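Local coordinates for protein aeromonas extracellular serine protease (Aeromonas sobria, PDB 3WQB) that cleaves peptide bonds after paired basic residues, one of them lysine, as a calcium-binding secreted serine endopeptidase and probable virulence factor that acts on host plasma proteins, at residues A[113-118]-A[330-335]; A[304-309]-A[321-326]. The protein carries 1 engineered substitution. All blocks are in the same frame, centred on the assembly; numbering follows the deposited sequence.

Contact 1: A[113-118]-A[330-335]; sequences TAHGTS and GVMNGT
Met332 reaches across to Ser118 and His115, and its side chain carries nearly the whole contact. The tight part lies along Ser118. There Ser118 CB sits 3.5 Å from Met332 CG and 3.6 Å from Met332 SD, so a CH2 group rests alongside the middle of the thioether chain. Met332 extends first, with CG anti to the backbone N, and then bends at chi2 (55°). The bend carries the methyl group past Ser118 to the histidine. The Ser118 hydroxyl is kept out of this apolar touch. Ser118 OG bonds to Ala114 O at 2.9 Å, and Ser118 N bonds to the same oxygen from the opposite face of the carbonyl plane. Two donors from one residue thus grip Ala114 O in the first turn of the helix.

The His115 end is looser. Met332 CE lies over one face of the His115 imidazole, 4.2 Å from the ring centroid and displaced toward the rim, a CH-pi contact. The sulfur is farther off, oblique to the ring. No hydrogen bond joins the two segments. His115 is the predicted charge-relay histidine. Its ND1 bonds to Asp78, and its NE2 bonds to the backbone of the other protein chain in the assembly. The Met332 methyl covers part of one face, while the two ring nitrogens are engaged at the rim. On the outer side the strand becomes partly exposed at Val331 and Asn333.

In the fold, the N-terminal turn of helix 115-124 faces the short strand 331-332. Met332 pairs by backbone with Met293 of strand 293-296 and also packs on Val119 and Ile122. Gly334 stands at the N-cap position of helix 335-352, which carries Ala336, the engineered residue at the predicted charge-relay serine position.

Contact 2: A[304-309]-A[321-326]; sequences GYNRTD and QLDASC. With CA (calcium ion), chain E.
Asn306 lays its side-chain amide against Cys326, while its amide nitrogen heads toward Asp323. The Asn306 side chain leaves with CG anti to the backbone N (chi1 -179°), which carries the amide across to the other segment. Asn306 CG then lies 3.6 Å from Cys326 CB. The two ends of the amide meet different neighbours. Asn306 OD1 is 3.6 Å from Cys326 SG, and Asn306 ND2 approaches the carboxylate of Asp323, 3.1 Å from OD2. Asn306 and Asp323 point at one another from the two segments, with the amide and carboxylate planes 70° apart. Each also has a stronger polar partner nearby, Tyr328 for Asn306 and Asp327 for Asp323. A water links the segments: it accepts from Asn306 ND2 and can donate to Asp323 O.

The backbones converge on a calcium ion. Asn306 O binds the calcium ion at 2.5 Å and Cys326 O binds it at 2.4 Å. A type I beta turn from Asp323 to Cys326, closed by Cys326 N to Asp323 O, leads into the Cys326 ligand. On the far side of Asn306, Arg307 turns away from this contact. Arg307 NE forms a salt bridge with Asp309 OD2 (2.7 Å), NH1 bonds to Gly304 O, tying up the 304-309 bend, and NH2 forms a salt bridge with Asp112.

Asp297 and the carbonyls of Leu298, Gly300 and Met303 complete the ion's six protein ligands, and Cys326 is also joined to Cys301 by a disulfide. The arrangement is a calcium site built mainly from loop carbonyls and cross-linked by a disulfide, in the subtilisin domain of this furin-like protease.

Both contacts belong to the subtilisin domain, and their centres lie about 14 Å apart. The chain order is 113-118, 304-309, 321-326, 330-335, so both segments of contact 2 fall between those of contact 1. The loop holding contact 2 follows strand 293-296 and runs into strands 328-329 and 331-332. Tyr305 joins the two regions directly. Tyr305 OH packs 3.4 Å from His115 CA, Tyr305 CE2 lies 3.7 Å from Ser118 OG, and its CB touches Val331 CG2. The calcium-bound, disulfide-linked loop is thus packed against the start of the helix that bears the predicted catalytic histidine.

Contact 1: A[113-118]-A[330-335]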
ATOM      1  N   THR A 113     -17.511   0.107  11.384  1.00 13.07           N
ATOM      2  CA  THR A 113     -16.708  -0.811  10.572  1.00 12.85           C
ATOM      3  C   THR A 113     -17.291  -0.856   9.143  1.00 12.18           C
ATOM      4  O   THR A 113     -17.736  -1.897   8.650  1.00 12.02           O
ATOM      5  CB  THR A 113     -16.601  -2.184  11.308  1.00 13.04           C
ATOM      6  OG1 THR A 113     -15.978  -1.965  12.577  1.00 13.93           O
ATOM      7  CG2 THR A 113     -15.749  -3.172  10.576  1.00 13.60           C
ATOM      8  N   ALA A 114     -17.271   0.310   8.495  1.00 12.22           N
ATOM      9  CA  ALA A 114     -17.914   0.549   7.194  1.00 11.92           C
ATOM     10  C   ALA A 114     -16.913   0.594   6.048  1.00 11.66           C
ATOM     11  O   ALA A 114     -17.277   0.828   4.897  1.00 12.09           O
ATOM     12  CB  ALA A 114     -18.699   1.869   7.234  1.00 13.16           C
ATOM     13  N   HIS A 115     -15.648   0.383   6.373  1.00 10.97           N
ATOM     14  CA  HIS A 115     -14.563   0.643   5.452  1.00 10.26           C
ATOM     15  C   HIS A 115     -14.605  -0.312   4.250  1.00  9.85           C
ATOM     16  O   HIS A 115     -14.549   0.124   3.089  1.00  9.96           O
ATOM     17  CB  HIS A 115     -13.270   0.525   6.260  1.00 10.01           C
ATOM     18  CG  HIS A 115     -12.041   0.988   5.556  1.00  9.87           C
ATOM     19  ND1 HIS A 115     -11.203   0.131   4.876  1.00 10.86           N
ATOM     20  CD2 HIS A 115     -11.462   2.209   5.498  1.00 11.05           C
ATOM     21  CE1 HIS A 115     -10.174   0.808   4.402  1.00 10.94           C
ATOM     22  NE2 HIS A 115     -10.296   2.069   4.784  1.00 11.48           N
ATOM     23  N   GLY A 116     -14.731  -1.603   4.521  1.00 10.11           N
ATOM     24  CA  GLY A 116     -14.720  -2.623   3.475  1.00 10.07           C
ATOM     25  C   GLY A 116     -15.931  -2.528   2.560  1.00  9.99           C
ATOM     26  O   GLY A 116     -15.838  -2.787   1.358  1.00 10.08           O
ATOM     27  N   THR A 117     -17.080  -2.188   3.138  1.00 10.25           N
ATOM     28  CA  THR A 117     -18.309  -2.023   2.379  1.00 10.46           C
ATOM     29  C   THR A 117     -18.209  -0.798   1.470  1.00 10.19           C
ATOM     30  O   THR A 117     -18.627  -0.832   0.308  1.00 10.90           O
ATOM     31  CB  THR A 117     -19.509  -1.967   3.337  1.00 10.18           C
ATOM     32  OG1 THR A 117     -19.563  -3.201   4.064  1.00 10.82           O
ATOM     33  CG2 THR A 117     -20.826  -1.756   2.596  1.00 11.04           C
ATOM     34  N   SER A 118     -17.619   0.273   1.992  1.00  9.81           N
ATOM     35  CA  SER A 118     -17.378   1.476   1.189  1.00 10.08           C
ATOM     36  C   SER A 118     -16.406   1.206   0.031  1.00  9.87           C
ATOM     37  O   SER A 118     -16.642   1.622  -1.099  1.00 10.22           O
ATOM     38  CB  SER A 118     -16.876   2.616   2.076  1.00 10.38           C
ATOM     39  OG  SER A 118     -17.848   3.000   3.040  1.00 11.09           O
ATOM     40  N   GLY A 330     -20.910   9.735   1.811  1.00 10.49           N
ATOM     41  CA  GLY A 330     -20.131  10.633   0.956  1.00 10.93           C
ATOM     42  C   GLY A 330     -18.777  10.978   1.539  1.00 10.76           C
ATOM     43  O   GLY A 330     -18.135  11.948   1.114  1.00 11.41           O
ATOM     44  N   VAL A 331     -18.338  10.204   2.528  1.00 10.69           N
ATOM     45  CA  VAL A 331     -17.120  10.532   3.272  1.00 11.30           C
ATOM     46  C   VAL A 331     -15.994   9.513   3.109  1.00 10.99           C
ATOM     47  O   VAL A 331     -14.905   9.707   3.647  1.00 11.82           O
ATOM     48  CB  VAL A 331     -17.405  10.752   4.778  1.00 11.32           C
ATOM     49  CG1 VAL A 331     -18.362  11.920   4.979  1.00 12.82           C
ATOM     50  CG2 VAL A 331     -17.930   9.470   5.426  1.00 12.23           C
ATOM     51  N   MET A 332     -16.241   8.432   2.371  1.00 10.75           N
ATOM     52  CA  MET A 332     -15.173   7.468   2.130  1.00 10.41           C
ATOM     53  C   MET A 332     -14.027   8.150   1.395  1.00 10.19           C
ATOM     54  O   MET A 332     -14.252   8.949   0.501  1.00 10.72           O
ATOM     55  CB  MET A 332     -15.702   6.263   1.356  1.00 10.77           C
ATOM     56  CG  MET A 332     -14.678   5.184   1.073  1.00 11.25           C
ATOM     57  SD  MET A 332     -13.862   4.593   2.565  1.00 11.19           S
ATOM     58  CE  MET A 332     -12.733   3.412   1.848  1.00 13.84           C
ATOM     59  N   ASN A 333     -12.795   7.844   1.784  1.00  9.62           N
ATOM     60  CA  ASN A 333     -11.644   8.568   1.262  1.00  9.63           C
ATOM     61  C   ASN A 333     -10.369   7.739   1.408  1.00  9.89           C
ATOM     62  O   ASN A 333     -10.422   6.527   1.608  1.00 10.26           O
ATOM     63  CB  ASN A 333     -11.505   9.914   1.984  1.00 10.12           C
ATOM     64  CG  ASN A 333     -11.112   9.753   3.435  1.00 10.56           C
ATOM     65  OD1 ASN A 333     -11.100   8.639   3.962  1.00 12.26           O
ATOM     66  ND2 ASN A 333     -10.772  10.862   4.091  1.00 12.58           N
ATOM     67  N   GLY A 334      -9.224   8.396   1.284  1.00  9.77           N
ATOM     68  CA  GLY A 334      -7.951   7.777   1.592  1.00  9.86           C
ATOM     69  C   GLY A 334      -7.310   7.050   0.432  1.00  9.79           C
ATOM     70  O   GLY A 334      -7.897   6.892  -0.647  1.00  9.82           O
ATOM     71  N   THR A 335      -6.081   6.611   0.662  1.00  9.54           N
ATOM     72  CA  THR A 335      -5.500   5.656  -0.261  1.00  8.95           C
ATOM     73  C   THR A 335      -6.335   4.373  -0.249  1.00  9.33           C
ATOM     74  O   THR A 335      -6.271   3.590  -1.200  1.00  9.67           O
ATOM     75  CB  THR A 335      -3.998   5.425  -0.026  1.00  9.14           C
ATOM     76  OG1 THR A 335      -3.759   5.044   1.336  1.00  9.74           O
ATOM     77  CG2 THR A 335      -3.205   6.670  -0.382  1.00  9.85           C
TER

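Contact 2: A[304-309]-A[321-326]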
ATOM      1  N   GLY A 304     -22.805   2.243   9.956  1.00 12.09           N
ATOM      2  CA  GLY A 304     -22.007   2.799   8.872  1.00 11.77           C
ATOM      3  C   GLY A 304     -21.556   4.223   9.098  1.00 11.34           C
ATOM      4  O   GLY A 304     -21.803   4.824  10.157  1.00 11.89           O
ATOM      5  N   TYR A 305     -20.887   4.778   8.087  1.00 11.12           N
ATOM      6  CA  TYR A 305     -20.465   6.181   8.136  1.00 11.71           C
ATOM      7  C   TYR A 305     -21.649   7.148   8.005  1.00 12.01           C
ATOM      8  O   TYR A 305     -21.549   8.308   8.413  1.00 12.48           O
ATOM      9  CB  TYR A 305     -19.440   6.486   7.045  1.00 12.13           C
ATOM     10  CG  TYR A 305     -18.149   5.704   7.104  1.00 12.82           C
ATOM     11  CD1 TYR A 305     -17.585   5.318   8.320  1.00 13.83           C
ATOM     12  CD2 TYR A 305     -17.483   5.354   5.926  1.00 12.90           C
ATOM     13  CE1 TYR A 305     -16.389   4.613   8.366  1.00 14.20           C
ATOM     14  CE2 TYR A 305     -16.283   4.649   5.961  1.00 13.22           C
ATOM     15  CZ  TYR A 305     -15.744   4.274   7.179  1.00 14.29           C
ATOM     16  OH  TYR A 305     -14.549   3.575   7.206  1.00 15.86           O
ATOM     17  N   ASN A 306     -22.752   6.666   7.437  1.00 11.93           N
ATOM     18  CA  ASN A 306     -24.001   7.404   7.386  1.00 11.99           C
ATOM     19  C   ASN A 306     -24.945   6.752   8.396  1.00 12.12           C
ATOM     20  O   ASN A 306     -25.591   5.735   8.115  1.00 12.46           O
ATOM     21  CB  ASN A 306     -24.581   7.405   5.966  1.00 11.75           C
ATOM     22  CG  ASN A 306     -25.883   8.180   5.855  1.00 11.51           C
ATOM     23  OD1 ASN A 306     -26.342   8.803   6.814  1.00 13.26           O
ATOM     24  ND2 ASN A 306     -26.475   8.162   4.666  1.00 12.90           N
ATOM     25  N   ARG A 307     -24.957   7.321   9.599  1.00 13.14           N
ATOM     26  CA  ARG A 307     -25.802   6.827  10.677  1.00 13.60           C
ATOM     27  C   ARG A 307     -26.156   7.970  11.609  1.00 14.50           C
ATOM     28  O   ARG A 307     -25.404   8.936  11.735  1.00 14.67           O
ATOM     29  CB  ARG A 307     -25.138   5.660  11.429  1.00 13.74           C
ATOM     30  CG  ARG A 307     -23.950   6.031  12.299  1.00 14.13           C
ATOM     31  CD  ARG A 307     -23.394   4.820  13.025  1.00 14.75           C
ATOM     32  NE  ARG A 307     -22.421   5.190  14.054  1.00 15.69           N
ATOM     33  CZ  ARG A 307     -21.105   5.263  13.864  1.00 16.77           C
ATOM     34  NH1 ARG A 307     -20.581   4.986  12.681  1.00 17.00           N
ATOM     35  NH2 ARG A 307     -20.303   5.606  14.864  1.00 18.16           N
ATOM     36  N   THR A 308     -27.301   7.828  12.274  1.00 15.16           N
ATOM     37  CA  THR A 308     -27.890   8.924  13.028  1.00 16.42           C
ATOM     38  C   THR A 308     -26.968   9.499  14.102  1.00 16.71           C
ATOM     39  O   THR A 308     -26.896  10.716  14.268  1.00 16.88           O
ATOM     40  CB  THR A 308     -29.263   8.507  13.603  1.00 16.28           C
ATOM     41  OG1 THR A 308     -30.058   7.931  12.555  1.00 17.60           O
ATOM     42  CG2 THR A 308     -30.008   9.712  14.198  1.00 17.80           C
ATOM     43  N   ASP A 309     -26.236   8.640  14.809  1.00 17.47           N
ATOM     44  CA  ASP A 309     -25.401   9.118  15.916  1.00 18.69           C
ATOM     45  C   ASP A 309     -24.002   9.577  15.501  1.00 18.80           C
ATOM     46  O   ASP A 309     -23.185   9.935  16.351  1.00 19.77           O
ATOM     47  CB  ASP A 309     -25.340   8.087  17.058  1.00 19.42           C
ATOM     48  CG  ASP A 309     -24.395   6.929  16.771  1.00 20.74           C
ATOM     49  OD1 ASP A 309     -24.207   6.089  17.678  1.00 24.10           O
ATOM     50  OD2 ASP A 309     -23.833   6.847  15.656  1.00 22.80           O
ATOM     51  N   GLN A 321     -34.640  12.474   1.926  1.00 21.28           N
ATOM     52  CA  GLN A 321     -35.022  12.717   0.536  1.00 22.09           C
ATOM     53  C   GLN A 321     -34.134  11.923  -0.423  1.00 21.75           C
ATOM     54  O   GLN A 321     -34.623  11.313  -1.377  1.00 22.40           O
ATOM     55  CB  GLN A 321     -34.936  14.214   0.197  1.00 22.45           C
ATOM     56  CG  GLN A 321     -35.203  15.175   1.363  1.00 25.85           C
ATOM     57  CD  GLN A 321     -36.677  15.334   1.688  1.00 28.89           C
ATOM     58  OE1 GLN A 321     -37.149  14.866   2.728  1.00 30.44           O
ATOM     59  NE2 GLN A 321     -37.414  16.005   0.803  1.00 30.43           N
ATOM     60  N   LEU A 322     -32.830  11.916  -0.148  1.00 21.17           N
ATOM     61  CA  LEU A 322     -31.845  11.331  -1.058  1.00 20.73           C
ATOM     62  C   LEU A 322     -31.446   9.904  -0.692  1.00 19.78           C
ATOM     63  O   LEU A 322     -31.065   9.125  -1.563  1.00 19.84           O
ATOM     64  CB  LEU A 322     -30.593  12.212  -1.135  1.00 21.31           C
ATOM     65  CG  LEU A 322     -30.728  13.665  -1.604  1.00 22.78           C
ATOM     66  CD1 LEU A 322     -29.374  14.345  -1.556  1.00 25.17           C
ATOM     67  CD2 LEU A 322     -31.321  13.748  -3.009  1.00 24.67           C
ATOM     68  N   ASP A 323     -31.531   9.561   0.591  1.00 18.74           N
ATOM     69  CA  ASP A 323     -31.059   8.256   1.061  1.00 17.87           C
ATOM     70  C   ASP A 323     -31.722   7.916   2.392  1.00 17.83           C
ATOM     71  O   ASP A 323     -31.096   7.967   3.455  1.00 17.00           O
ATOM     72  CB  ASP A 323     -29.524   8.258   1.153  1.00 17.21           C
ATOM     73  CG  ASP A 323     -28.950   6.940   1.627  1.00 16.74           C
ATOM     74  OD1 ASP A 323     -29.608   5.875   1.494  1.00 16.75           O
ATOM     75  OD2 ASP A 323     -27.815   6.981   2.139  1.00 14.85           O
ATOM     76  N   ALA A 324     -33.002   7.560   2.308  1.00 18.24           N
ATOM     77  CA  ALA A 324     -33.843   7.395   3.493  1.00 18.40           C
ATOM     78  C   ALA A 324     -33.359   6.312   4.455  1.00 18.16           C
ATOM     79  O   ALA A 324     -33.482   6.466   5.670  1.00 18.36           O
ATOM     80  CB  ALA A 324     -35.293   7.143   3.091  1.00 18.70           C
ATOM     81  N   SER A 325     -32.810   5.229   3.910  1.00 17.74           N
ATOM     82  CA  SER A 325     -32.287   4.150   4.745  1.00 17.57           C
ATOM     83  C   SER A 325     -30.796   4.274   5.045  1.00 16.33           C
ATOM     84  O   SER A 325     -30.207   3.346   5.588  1.00 15.77           O
ATOM     85  CB  SER A 325     -32.588   2.788   4.126  1.00 18.23           C
ATOM     86  OG  SER A 325     -33.969   2.490   4.246  1.00 21.72           O
ATOM     87  N   CYS A 326     -30.198   5.418   4.708  1.00 15.48           N
ATOM     88  CA  CYS A 326     -28.770   5.664   4.983  1.00 14.64           C
ATOM     89  C   CYS A 326     -27.876   4.538   4.453  1.00 13.75           C
ATOM     90  O   CYS A 326     -26.972   4.067   5.161  1.00 13.41           O
ATOM     91  CB  CYS A 326     -28.529   5.856   6.486  1.00 14.94           C
ATOM     92  SG  CYS A 326     -29.483   7.186   7.247  1.00 16.76           S
TER
HETATM   93 CA    CA E 903     -25.695   3.483   7.065  1.00 15.66          CA
HETATM   94  O   HOH W   1     -29.070   9.624   4.333  1.00 15.01           O